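DNA polymerase III beta subunit (Streptococcus pyogenes, PDB 2AVT) probably forms a ring-shaped sliding clamp that encircles DNA and tethers the replicative polymerase to it, as bacterial beta subunits do. Local coordinates at residues A[134-139]-A[219-225]; A[51-57]-A[237-243]; A[126-132]-A[225-230]. All coordinates share one frame; numbering follows the deposited sequence.

Contact 1: A[134-139]-A[219-225]; sequences PLILKT and IETVEVF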
loop_
_atom_site.group_PDB
_atom_site.type_symbol
_atom_site.label_atom_id
_atom_site.label_comp_id
_atom_site.label_asym_id
_atom_site.label_seq_id
_atom_site.Cartn_x
_atom_site.Cartn_y
_atom_site.Cartn_z
ATOM N N PRO A 134 -5.662 40.205 5.234
ATOM C CA PRO A 134 -5.874 38.761 5.240
ATOM C C PRO A 134 -7.320 38.325 5.415
ATOM O O PRO A 134 -8.083 38.943 6.166
ATOM C CB PRO A 134 -5.021 38.309 6.411
ATOM C CG PRO A 134 -5.252 39.415 7.392
ATOM C CD PRO A 134 -5.129 40.660 6.530
ATOM N N LEU A 135 -7.691 37.263 4.708
ATOM C CA LEU A 135 -9.019 36.684 4.828
ATOM C C LEU A 135 -8.795 35.562 5.832
ATOM O O LEU A 135 -7.949 34.690 5.615
ATOM C CB LEU A 135 -9.494 36.090 3.505
ATOM C CG LEU A 135 -10.706 35.161 3.648
ATOM C CD1 LEU A 135 -11.918 35.971 4.094
ATOM C CD2 LEU A 135 -10.990 34.452 2.331
ATOM N N ILE A 136 -9.531 35.581 6.936
ATOM C CA ILE A 136 -9.357 34.556 7.946
ATOM C C ILE A 136 -10.421 33.468 7.866
ATOM O O ILE A 136 -11.616 33.748 7.961
ATOM C CB ILE A 136 -9.370 35.180 9.350
ATOM C CG1 ILE A 136 -8.306 36.272 9.442
ATOM C CG2 ILE A 136 -9.099 34.117 10.394
ATOM C CD1 ILE A 136 -8.165 36.851 10.825
ATOM N N LEU A 137 -9.985 32.225 7.687
ATOM C CA LEU A 137 -10.909 31.097 7.605
ATOM C C LEU A 137 -10.519 29.996 8.576
ATOM O O LEU A 137 -9.339 29.748 8.811
ATOM C CB LEU A 137 -10.932 30.517 6.188
ATOM C CG LEU A 137 -11.398 31.436 5.060
ATOM C CD1 LEU A 137 -11.325 30.697 3.730
ATOM C CD2 LEU A 137 -12.823 31.899 5.339
ATOM N N LYS A 138 -11.518 29.329 9.144
ATOM C CA LYS A 138 -11.244 28.240 10.058
ATOM C C LYS A 138 -10.748 27.065 9.233
ATOM O O LYS A 138 -11.230 26.818 8.127
ATOM C CB LYS A 138 -12.504 27.844 10.830
ATOM C CG LYS A 138 -12.995 28.929 11.786
ATOM C CD LYS A 138 -13.957 28.359 12.815
ATOM C CE LYS A 138 -14.408 29.421 13.812
ATOM N NZ LYS A 138 -15.288 28.833 14.863
ATOM N N THR A 139 -9.773 26.350 9.776
ATOM C CA THR A 139 -9.185 25.210 9.097
ATOM C C THR A 139 -10.191 24.108 8.824
ATOM O O THR A 139 -10.252 23.578 7.711
ATOM C CB THR A 139 -8.028 24.643 9.924
ATOM O OG1 THR A 139 -7.024 25.653 10.063
ATOM C CG2 THR A 139 -7.425 23.423 9.251
ATOM N N ILE A 219 -4.506 23.132 14.288
ATOM C CA ILE A 219 -4.421 24.502 13.784
ATOM C C ILE A 219 -5.832 25.023 13.533
ATOM O O ILE A 219 -6.473 24.663 12.542
ATOM C CB ILE A 219 -3.627 24.568 12.465
ATOM C CG1 ILE A 219 -2.168 24.184 12.720
ATOM C CG2 ILE A 219 -3.737 25.967 11.863
ATOM C CD1 ILE A 219 -1.304 24.177 11.482
ATOM N N GLU A 220 -6.301 25.876 14.437
ATOM C CA GLU A 220 -7.647 26.444 14.378
ATOM C C GLU A 220 -8.009 27.182 13.080
ATOM O O GLU A 220 -9.030 26.884 12.453
ATOM C CB GLU A 220 -7.850 27.378 15.574
ATOM C CG GLU A 220 -9.195 27.237 16.271
ATOM C CD GLU A 220 -9.363 25.889 16.958
ATOM O OE1 GLU A 220 -8.463 25.500 17.734
ATOM O OE2 GLU A 220 -10.398 25.223 16.731
ATOM N N THR A 221 -7.186 28.148 12.680
ATOM C CA THR A 221 -7.462 28.910 11.464
ATOM C C THR A 221 -6.211 29.247 10.668
ATOM O O THR A 221 -5.089 29.075 11.138
ATOM C CB THR A 221 -8.133 30.255 11.779
ATOM O OG1 THR A 221 -7.199 31.084 12.479
ATOM C CG2 THR A 221 -9.373 30.063 12.635
ATOM N N VAL A 222 -6.425 29.745 9.455
ATOM C CA VAL A 222 -5.336 30.161 8.589
ATOM C C VAL A 222 -5.705 31.492 7.948
ATOM O O VAL A 222 -6.882 31.840 7.836
ATOM C CB VAL A 222 -5.065 29.144 7.450
ATOM C CG1 VAL A 222 -4.453 27.877 8.007
ATOM C CG2 VAL A 222 -6.357 28.831 6.707
ATOM N N GLU A 223 -4.685 32.237 7.545
ATOM C CA GLU A 223 -4.872 33.507 6.871
ATOM C C GLU A 223 -4.684 33.210 5.388
ATOM O O GLU A 223 -3.743 32.516 5.009
ATOM C CB GLU A 223 -3.816 34.508 7.328
ATOM C CG GLU A 223 -3.886 34.865 8.794
ATOM C CD GLU A 223 -2.813 35.856 9.186
ATOM O OE1 GLU A 223 -1.613 35.520 9.054
ATOM O OE2 GLU A 223 -3.167 36.970 9.621
ATOM N N VAL A 224 -5.574 33.731 4.550
ATOM C CA VAL A 224 -5.495 33.503 3.110
ATOM C C VAL A 224 -5.189 34.811 2.379
ATOM O O VAL A 224 -5.905 35.800 2.543
ATOM C CB VAL A 224 -6.829 32.924 2.564
ATOM C CG1 VAL A 224 -6.662 32.506 1.109
ATOM C CG2 VAL A 224 -7.270 31.740 3.397
ATOM N N PHE A 225 -4.119 34.816 1.584
ATOM C CA PHE A 225 -3.728 35.999 0.823
ATOM C C PHE A 225 -3.778 35.690 -0.668
ATOM O O PHE A 225 -3.473 34.569 -1.087
ATOM C CB PHE A 225 -2.314 36.444 1.198
ATOM C CG PHE A 225 -2.137 36.736 2.655
ATOM C CD1 PHE A 225 -2.400 37.996 3.158
ATOM C CD2 PHE A 225 -1.722 35.743 3.528
ATOM C CE1 PHE A 225 -2.253 38.262 4.506
ATOM C CE2 PHE A 225 -1.574 36.003 4.870
ATOM C CZ PHE A 225 -1.839 37.263 5.365
#
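L135 and V224 face each other as an antiparallel hydrogen-bonded pair, their CB atoms 4.2 Å apart, and L137 and V222 repeat the arrangement two residues further on. Four backbone bonds join the strands: N of L135 and of L137 give to O of V224 and of V222, and the reverse bonds complete each pair, the tightest running from V224 N to L135 O at 2.8 Å. This is the close side of the contact. L137 CD1 rests 4.2 Å from V224 CG2, and beyond the pair L142 of helix 139-149 covers both L137 and V222, while I231 and F233 of the next strand back V224. The other face is looser. I136 touches the other strand with CG2, 4.1 Å from T221 OG1 and as near V222 O, and is exposed. E223, extended and lying beside P134, brings OE2 near the proline CG, while its OE1 is committed to a salt bridge with R234. The P134 ring closes this end, CB touching F225 CE1 at 3.4 Å. At the opposite end K138 and T221 form a close non-hydrogen-bonded pair; the lysine CG touches T221 CG2, and the rest of its extended chain leads away into solvent. T139 then fastens the start of the helix. Its N bonds to E220 O at 2.8 Å, and OG1, swung beside its own backbone N (chi1 -61°), gives its proton to I219 O at 2.7 Å from above that carbonyl's plane. One threonine thus grips two successive carbonyls of the turn before strand 221-226, with K138 at the N-cap position. An outermost strand leading straight into a helix that packs on the same sheet is the beta-alpha opening of a DNA-clamp domain, here the central one.

Contact 2: A[51-57]-A[237-243]; sequences QISIENT and HISFYTR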
loop_
_atom_site.group_PDB
_atom_site.type_symbol
_atom_site.label_atom_id
_atom_site.label_comp_id
_atom_site.label_asym_id
_atom_site.label_seq_id
_atom_site.Cartn_x
_atom_site.Cartn_y
_atom_site.Cartn_z
ATOM N N GLN A 51 3.917 23.377 -8.627
ATOM C CA GLN A 51 2.494 23.670 -8.460
ATOM C C GLN A 51 2.291 24.298 -7.077
ATOM O O GLN A 51 1.639 25.343 -6.949
ATOM C CB GLN A 51 1.671 22.385 -8.582
ATOM C CG GLN A 51 0.186 22.591 -8.882
ATOM C CD GLN A 51 -0.069 23.035 -10.316
ATOM O OE1 GLN A 51 0.307 22.350 -11.265
ATOM N NE2 GLN A 51 -0.711 24.180 -10.478
ATOM N N ILE A 52 2.846 23.656 -6.046
ATOM C CA ILE A 52 2.759 24.172 -4.681
ATOM C C ILE A 52 4.147 24.310 -4.072
ATOM O O ILE A 52 5.124 23.726 -4.563
ATOM C CB ILE A 52 1.925 23.251 -3.741
ATOM C CG1 ILE A 52 2.577 21.876 -3.632
ATOM C CG2 ILE A 52 0.498 23.110 -4.259
ATOM C CD1 ILE A 52 1.805 20.902 -2.755
ATOM N N SER A 53 4.221 25.106 -3.012
ATOM C CA SER A 53 5.447 25.326 -2.267
ATOM C C SER A 53 5.048 25.363 -0.800
ATOM O O SER A 53 4.048 26.001 -0.433
ATOM C CB SER A 53 6.104 26.658 -2.628
ATOM O OG SER A 53 6.558 26.666 -3.971
ATOM N N ILE A 54 5.817 24.675 0.030
ATOM C CA ILE A 54 5.564 24.646 1.464
ATOM C C ILE A 54 6.784 25.138 2.227
ATOM O O ILE A 54 7.886 24.621 2.037
ATOM C CB ILE A 54 5.239 23.224 1.955
ATOM C CG1 ILE A 54 3.920 22.753 1.344
ATOM C CG2 ILE A 54 5.130 23.201 3.482
ATOM C CD1 ILE A 54 3.582 21.329 1.695
ATOM N N GLU A 55 6.587 26.160 3.058
ATOM C CA GLU A 55 7.647 26.703 3.906
ATOM C C GLU A 55 7.185 26.404 5.325
ATOM O O GLU A 55 6.228 27.001 5.826
ATOM C CB GLU A 55 7.828 28.208 3.698
ATOM C CG GLU A 55 8.688 28.553 2.489
ATOM C CD GLU A 55 8.908 30.046 2.313
ATOM O OE1 GLU A 55 9.156 30.766 3.279
ATOM O OE2 GLU A 55 8.842 30.513 1.066
ATOM N N ASN A 56 7.861 25.457 5.959
ATOM C CA ASN A 56 7.499 25.020 7.299
ATOM C C ASN A 56 8.636 25.310 8.267
ATOM O O ASN A 56 9.764 24.826 8.110
ATOM C CB ASN A 56 7.154 23.526 7.253
ATOM C CG ASN A 56 6.649 22.989 8.587
ATOM O OD1 ASN A 56 6.237 23.745 9.469
ATOM N ND2 ASN A 56 6.661 21.672 8.727
ATOM N N THR A 57 8.321 26.118 9.271
ATOM C CA THR A 57 9.297 26.535 10.253
ATOM C C THR A 57 9.165 25.854 11.603
ATOM O O THR A 57 8.068 25.749 12.156
ATOM C CB THR A 57 9.214 28.067 10.483
ATOM O OG1 THR A 57 9.552 28.753 9.272
ATOM C CG2 THR A 57 10.171 28.496 11.597
ATOM N N HIS A 237 3.287 28.732 11.748
ATOM C CA HIS A 237 4.588 28.258 11.283
ATOM C C HIS A 237 4.607 27.686 9.878
ATOM O O HIS A 237 5.658 27.257 9.397
ATOM C CB HIS A 237 5.128 27.213 12.261
ATOM C CG HIS A 237 5.152 27.683 13.679
ATOM N ND1 HIS A 237 4.263 27.229 14.630
ATOM C CD2 HIS A 237 5.916 28.618 14.293
ATOM C CE1 HIS A 237 4.476 27.866 15.768
ATOM N NE2 HIS A 237 5.473 28.715 15.589
ATOM N N ILE A 238 3.453 27.687 9.213
ATOM C CA ILE A 238 3.369 27.138 7.868
ATOM C C ILE A 238 2.848 28.096 6.810
ATOM O O ILE A 238 1.802 28.733 6.984
ATOM C CB ILE A 238 2.455 25.904 7.830
ATOM C CG1 ILE A 238 2.964 24.842 8.808
ATOM C CG2 ILE A 238 2.382 25.363 6.407
ATOM C CD1 ILE A 238 2.009 23.679 8.983
ATOM N N SER A 239 3.587 28.204 5.712
ATOM C CA SER A 239 3.155 29.031 4.592
ATOM C C SER A 239 3.011 28.072 3.418
ATOM O O SER A 239 3.967 27.409 3.006
ATOM C CB SER A 239 4.175 30.120 4.285
ATOM O OG SER A 239 4.171 31.094 5.306
ATOM N N PHE A 240 1.797 27.982 2.904
ATOM C CA PHE A 240 1.476 27.088 1.801
ATOM C C PHE A 240 1.041 27.923 0.586
ATOM O O PHE A 240 0.003 28.600 0.626
ATOM C CB PHE A 240 0.345 26.162 2.265
ATOM C CG PHE A 240 -0.027 25.076 1.291
ATOM C CD1 PHE A 240 -1.036 25.276 0.362
ATOM C CD2 PHE A 240 0.552 23.822 1.373
ATOM C CE1 PHE A 240 -1.464 24.244 -0.459
ATOM C CE2 PHE A 240 0.124 22.785 0.552
ATOM C CZ PHE A 240 -0.883 22.998 -0.361
ATOM N N TYR A 241 1.839 27.883 -0.481
ATOM C CA TYR A 241 1.528 28.620 -1.710
ATOM C C TYR A 241 1.031 27.673 -2.785
ATOM O O TYR A 241 1.453 26.517 -2.854
ATOM C CB TYR A 241 2.758 29.328 -2.276
ATOM C CG TYR A 241 3.383 30.354 -1.381
ATOM C CD1 TYR A 241 4.150 29.978 -0.285
ATOM C CD2 TYR A 241 3.235 31.707 -1.649
ATOM C CE1 TYR A 241 4.756 30.924 0.520
ATOM C CE2 TYR A 241 3.840 32.663 -0.844
ATOM C CZ TYR A 241 4.596 32.264 0.236
ATOM O OH TYR A 241 5.193 33.209 1.038
ATOM N N THR A 242 0.147 28.171 -3.642
ATOM C CA THR A 242 -0.380 27.365 -4.726
ATOM C C THR A 242 -0.517 28.186 -5.995
ATOM O O THR A 242 -0.999 29.319 -5.960
ATOM C CB THR A 242 -1.762 26.809 -4.414
ATOM O OG1 THR A 242 -1.741 26.128 -3.153
ATOM C CG2 THR A 242 -2.170 25.841 -5.508
ATOM N N ARG A 243 -0.088 27.605 -7.114
ATOM C CA ARG A 243 -0.180 28.262 -8.413
ATOM C C ARG A 243 -1.651 28.277 -8.821
ATOM O O ARG A 243 -2.377 27.320 -8.564
ATOM C CB ARG A 243 0.662 27.490 -9.436
ATOM C CG ARG A 243 0.355 27.760 -10.900
ATOM C CD ARG A 243 1.357 27.006 -11.776
ATOM N NE ARG A 243 0.938 26.893 -13.172
ATOM C CZ ARG A 243 -0.073 26.136 -13.595
ATOM N NH1 ARG A 243 -0.371 26.086 -14.889
ATOM N NH2 ARG A 243 -0.780 25.421 -12.731
HETATM O O HOH W 1 7.282 32.546 3.189
#
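The F240 ring meets I54 and I52, its CD2 lying 3.5 Å from I54 CG1 and its CZ 4.1 Å from I52 CG2, both approaching obliquely. With CG anti to the backbone N (chi1 -174°), the ring leans across to the neighbouring strand, and F215 touches it from elsewhere in the domain. The Y241 ring belongs to the other face of the sheet: S53 O sits in its plane at the edge, and the E55 carboxylate, turned 29° from the ring plane, brings OE2 obliquely to 4.1 Å from CE1. A water closes this group, donating to E55 OE1 at 2.6 Å and also bonded to Y241 OH at 3.1 Å. L126 touches both residues. The strands are antiparallel and in register from Q51–R243 to T57–H237; S53–Y241 and E55–S239 are doubly hydrogen-bonded, and single bonds from R243 N to Q51 O and from T57 N to H237 O extend the bonding at the ends. N56 lies alongside I238, OD1 3.5 Å from its CG1, while its ND2 makes a weak bond to A14 O. T57 OG1 turns instead to T44. On the F240 face, T242 OG1 is buried with no polar partner in the model, nearest to I52 CG2 at 3.9 Å. Chemically, I52, I54, I238 and F240 make one face mainly apolar, though N56 and T242 lie on it; the other carries S53, E55, S239 and Y241, with a water between E55 and the tyrosine hydroxyl. Backbone bonds weld the N-terminal and central domains into one continuous sheet.

Contact 3: A[126-132]-A[225-230]; sequences LQEVSTE and FFSPSQ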
loop_
_atom_site.group_PDB
_atom_site.type_symbol
_atom_site.label_atom_id
_atom_site.label_comp_id
_atom_site.label_asym_id
_atom_site.label_seq_id
_atom_site.Cartn_x
_atom_site.Cartn_y
_atom_site.Cartn_z
ATOM N N LEU A 126 10.927 32.223 -4.071
ATOM C CA LEU A 126 9.479 32.163 -3.936
ATOM C C LEU A 126 8.841 33.419 -4.521
ATOM O O LEU A 126 9.353 34.524 -4.349
ATOM C CB LEU A 126 9.100 32.040 -2.458
ATOM C CG LEU A 126 7.790 31.346 -2.061
ATOM C CD1 LEU A 126 6.626 31.912 -2.856
ATOM C CD2 LEU A 126 7.917 29.852 -2.304
ATOM N N GLN A 127 7.737 33.236 -5.237
ATOM C CA GLN A 127 7.001 34.359 -5.798
ATOM C C GLN A 127 6.242 34.863 -4.578
ATOM O O GLN A 127 5.240 34.287 -4.181
ATOM C CB GLN A 127 6.022 33.869 -6.872
ATOM C CG GLN A 127 5.425 34.966 -7.742
ATOM C CD GLN A 127 6.487 35.745 -8.497
ATOM O OE1 GLN A 127 7.651 35.342 -8.550
ATOM N NE2 GLN A 127 6.085 36.865 -9.094
ATOM N N GLU A 128 6.744 35.926 -3.968
ATOM C CA GLU A 128 6.133 36.478 -2.768
ATOM C C GLU A 128 4.708 36.987 -2.960
ATOM O O GLU A 128 4.325 37.415 -4.044
ATOM C CB GLU A 128 7.025 37.592 -2.228
ATOM C CG GLU A 128 8.464 37.139 -2.036
ATOM C CD GLU A 128 9.402 38.276 -1.691
ATOM O OE1 GLU A 128 8.916 39.414 -1.499
ATOM O OE2 GLU A 128 10.625 38.028 -1.607
ATOM N N VAL A 129 3.925 36.921 -1.888
ATOM C CA VAL A 129 2.544 37.385 -1.909
ATOM C C VAL A 129 2.336 38.344 -0.743
ATOM O O VAL A 129 2.678 38.029 0.397
ATOM C CB VAL A 129 1.553 36.212 -1.771
ATOM C CG1 VAL A 129 0.127 36.741 -1.695
ATOM C CG2 VAL A 129 1.699 35.265 -2.951
ATOM N N SER A 130 1.783 39.518 -1.032
ATOM C CA SER A 130 1.530 40.522 -0.002
ATOM C C SER A 130 0.785 39.947 1.202
ATOM O O SER A 130 -0.174 39.189 1.048
ATOM C CB SER A 130 0.732 41.682 -0.594
ATOM O OG SER A 130 -0.421 41.203 -1.261
ATOM N N THR A 131 1.232 40.324 2.395
ATOM C CA THR A 131 0.633 39.850 3.635
ATOM C C THR A 131 -0.319 40.880 4.244
ATOM O O THR A 131 -0.561 40.876 5.450
ATOM C CB THR A 131 1.720 39.531 4.679
ATOM O OG1 THR A 131 2.730 38.710 4.082
ATOM C CG2 THR A 131 1.120 38.795 5.860
ATOM N N GLU A 132 -0.858 41.762 3.410
ATOM C CA GLU A 132 -1.781 42.785 3.890
ATOM C C GLU A 132 -3.227 42.390 3.598
ATOM O O GLU A 132 -3.503 41.739 2.594
ATOM C CB GLU A 132 -1.453 44.129 3.231
ATOM C CG GLU A 132 -2.328 45.285 3.684
ATOM C CD GLU A 132 -1.727 46.639 3.341
ATOM O OE1 GLU A 132 -0.586 46.672 2.827
ATOM O OE2 GLU A 132 -2.390 47.669 3.588
ATOM N N PHE A 225 -4.119 34.816 1.584
ATOM C CA PHE A 225 -3.728 35.999 0.823
ATOM C C PHE A 225 -3.778 35.690 -0.668
ATOM O O PHE A 225 -3.473 34.569 -1.087
ATOM C CB PHE A 225 -2.314 36.444 1.198
ATOM C CG PHE A 225 -2.137 36.736 2.655
ATOM C CD1 PHE A 225 -2.400 37.996 3.158
ATOM C CD2 PHE A 225 -1.722 35.743 3.528
ATOM C CE1 PHE A 225 -2.253 38.262 4.506
ATOM C CE2 PHE A 225 -1.574 36.003 4.870
ATOM C CZ PHE A 225 -1.839 37.263 5.365
ATOM N N PHE A 226 -4.165 36.679 -1.469
ATOM C CA PHE A 226 -4.254 36.475 -2.909
ATOM C C PHE A 226 -3.315 37.351 -3.716
ATOM O O PHE A 226 -2.938 38.445 -3.301
ATOM C CB PHE A 226 -5.674 36.738 -3.422
ATOM C CG PHE A 226 -6.739 35.927 -2.748
ATOM C CD1 PHE A 226 -7.194 36.267 -1.481
ATOM C CD2 PHE A 226 -7.318 34.849 -3.397
ATOM C CE1 PHE A 226 -8.212 35.547 -0.876
ATOM C CE2 PHE A 226 -8.338 34.122 -2.800
ATOM C CZ PHE A 226 -8.787 34.472 -1.536
ATOM N N SER A 227 -2.943 36.837 -4.882
ATOM C CA SER A 227 -2.102 37.539 -5.838
ATOM C C SER A 227 -2.705 37.030 -7.135
ATOM O O SER A 227 -3.531 36.113 -7.117
ATOM C CB SER A 227 -0.633 37.114 -5.726
ATOM O OG SER A 227 -0.371 35.951 -6.492
ATOM N N PRO A 228 -2.321 37.607 -8.278
ATOM C CA PRO A 228 -2.908 37.116 -9.529
ATOM C C PRO A 228 -2.491 35.690 -9.891
ATOM O O PRO A 228 -3.302 34.904 -10.391
ATOM C CB PRO A 228 -2.417 38.131 -10.565
ATOM C CG PRO A 228 -2.194 39.379 -9.753
ATOM C CD PRO A 228 -1.546 38.838 -8.506
ATOM N N SER A 229 -1.231 35.355 -9.626
ATOM C CA SER A 229 -0.715 34.035 -9.975
ATOM C C SER A 229 -0.832 32.950 -8.910
ATOM O O SER A 229 -0.814 31.764 -9.232
ATOM C CB SER A 229 0.748 34.154 -10.424
ATOM O OG SER A 229 1.513 34.877 -9.474
ATOM N N GLN A 230 -0.946 33.338 -7.648
ATOM C CA GLN A 230 -1.067 32.340 -6.595
ATOM C C GLN A 230 -1.803 32.791 -5.347
ATOM O O GLN A 230 -2.076 33.981 -5.145
ATOM C CB GLN A 230 0.317 31.812 -6.192
ATOM C CG GLN A 230 1.448 32.816 -6.301
ATOM C CD GLN A 230 2.732 32.325 -5.648
ATOM O OE1 GLN A 230 3.044 31.135 -5.672
ATOM N NE2 GLN A 230 3.483 33.244 -5.072
#
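T131 covers the F225 ring: its CB stands over one face, and CG2, anti to the backbone N (chi1 -49° for OG1), reaches the ring's CZ at 3.4 Å. Backbone oxygens crowd the same ring. S130 O approaches CD1 obliquely at 3.3 Å, T131 O comes equally near CE1, and E132 O lies at the ring edge in its plane, so consecutive residues of the loop wrap round one aromatic group. V129 makes the second foothold. Its two methyl groups divide the work: CG1 packs on F225 CB at 3.8 Å, and CG2 faces S227 CB, at 4.1 Å, and Q230. Q230 crosses V129 at a slant, its CG 4.2 Å from V129 CG2. The amide end of Q230 runs up to the Q127 backbone, but the model places it too close there, and its detailed position is doubtful. The next shell holds these groups in place. S227 OG accepts from Q230 N at 2.9 Å with an N-H...O angle of 156°, an ST motif, and a weak backbone bond from S227 N to Q230 O helps close the turn that joins strands 221-226 and 230-234. F225 is also hydrogen-bonded through its backbone to L232, and its ring touches L232 and R234. F226 points away from the loop, where its ring meets that of F199. On the loop side, L126 and V129 both rest on Y241, and T131 on R234. With no hydrogen bond identified between the two segments, the loop between strands 111-116 and 135-138 is held chiefly by van der Waals contact: a threonine and a valine settle on a phenylalanine and a tight turn, largely at the protein surface.

How the contacts relate
All three contacts reach one antiparallel sheet of eight strands; contacts 1 and 2 pair strands within it, and contact 3 brings a loop onto it. Contact 2 makes the seam between two clamp domains; contact 1 adds the outermost strand at the far end, its centre about 14 Å away, and the two meet where I219 CD1 lies 4.2 Å from I238 CD1. Contact 3 lays loop 126-132 against the sheet, its centre about 11 Å from that of contact 2. L126 joins these two, its CD1 3.5 Å from Y241 CE2. F225 is shared by contacts 1 and 3: P134 and the loop residues just before it meet the same ring as the chain nears strand 135-138.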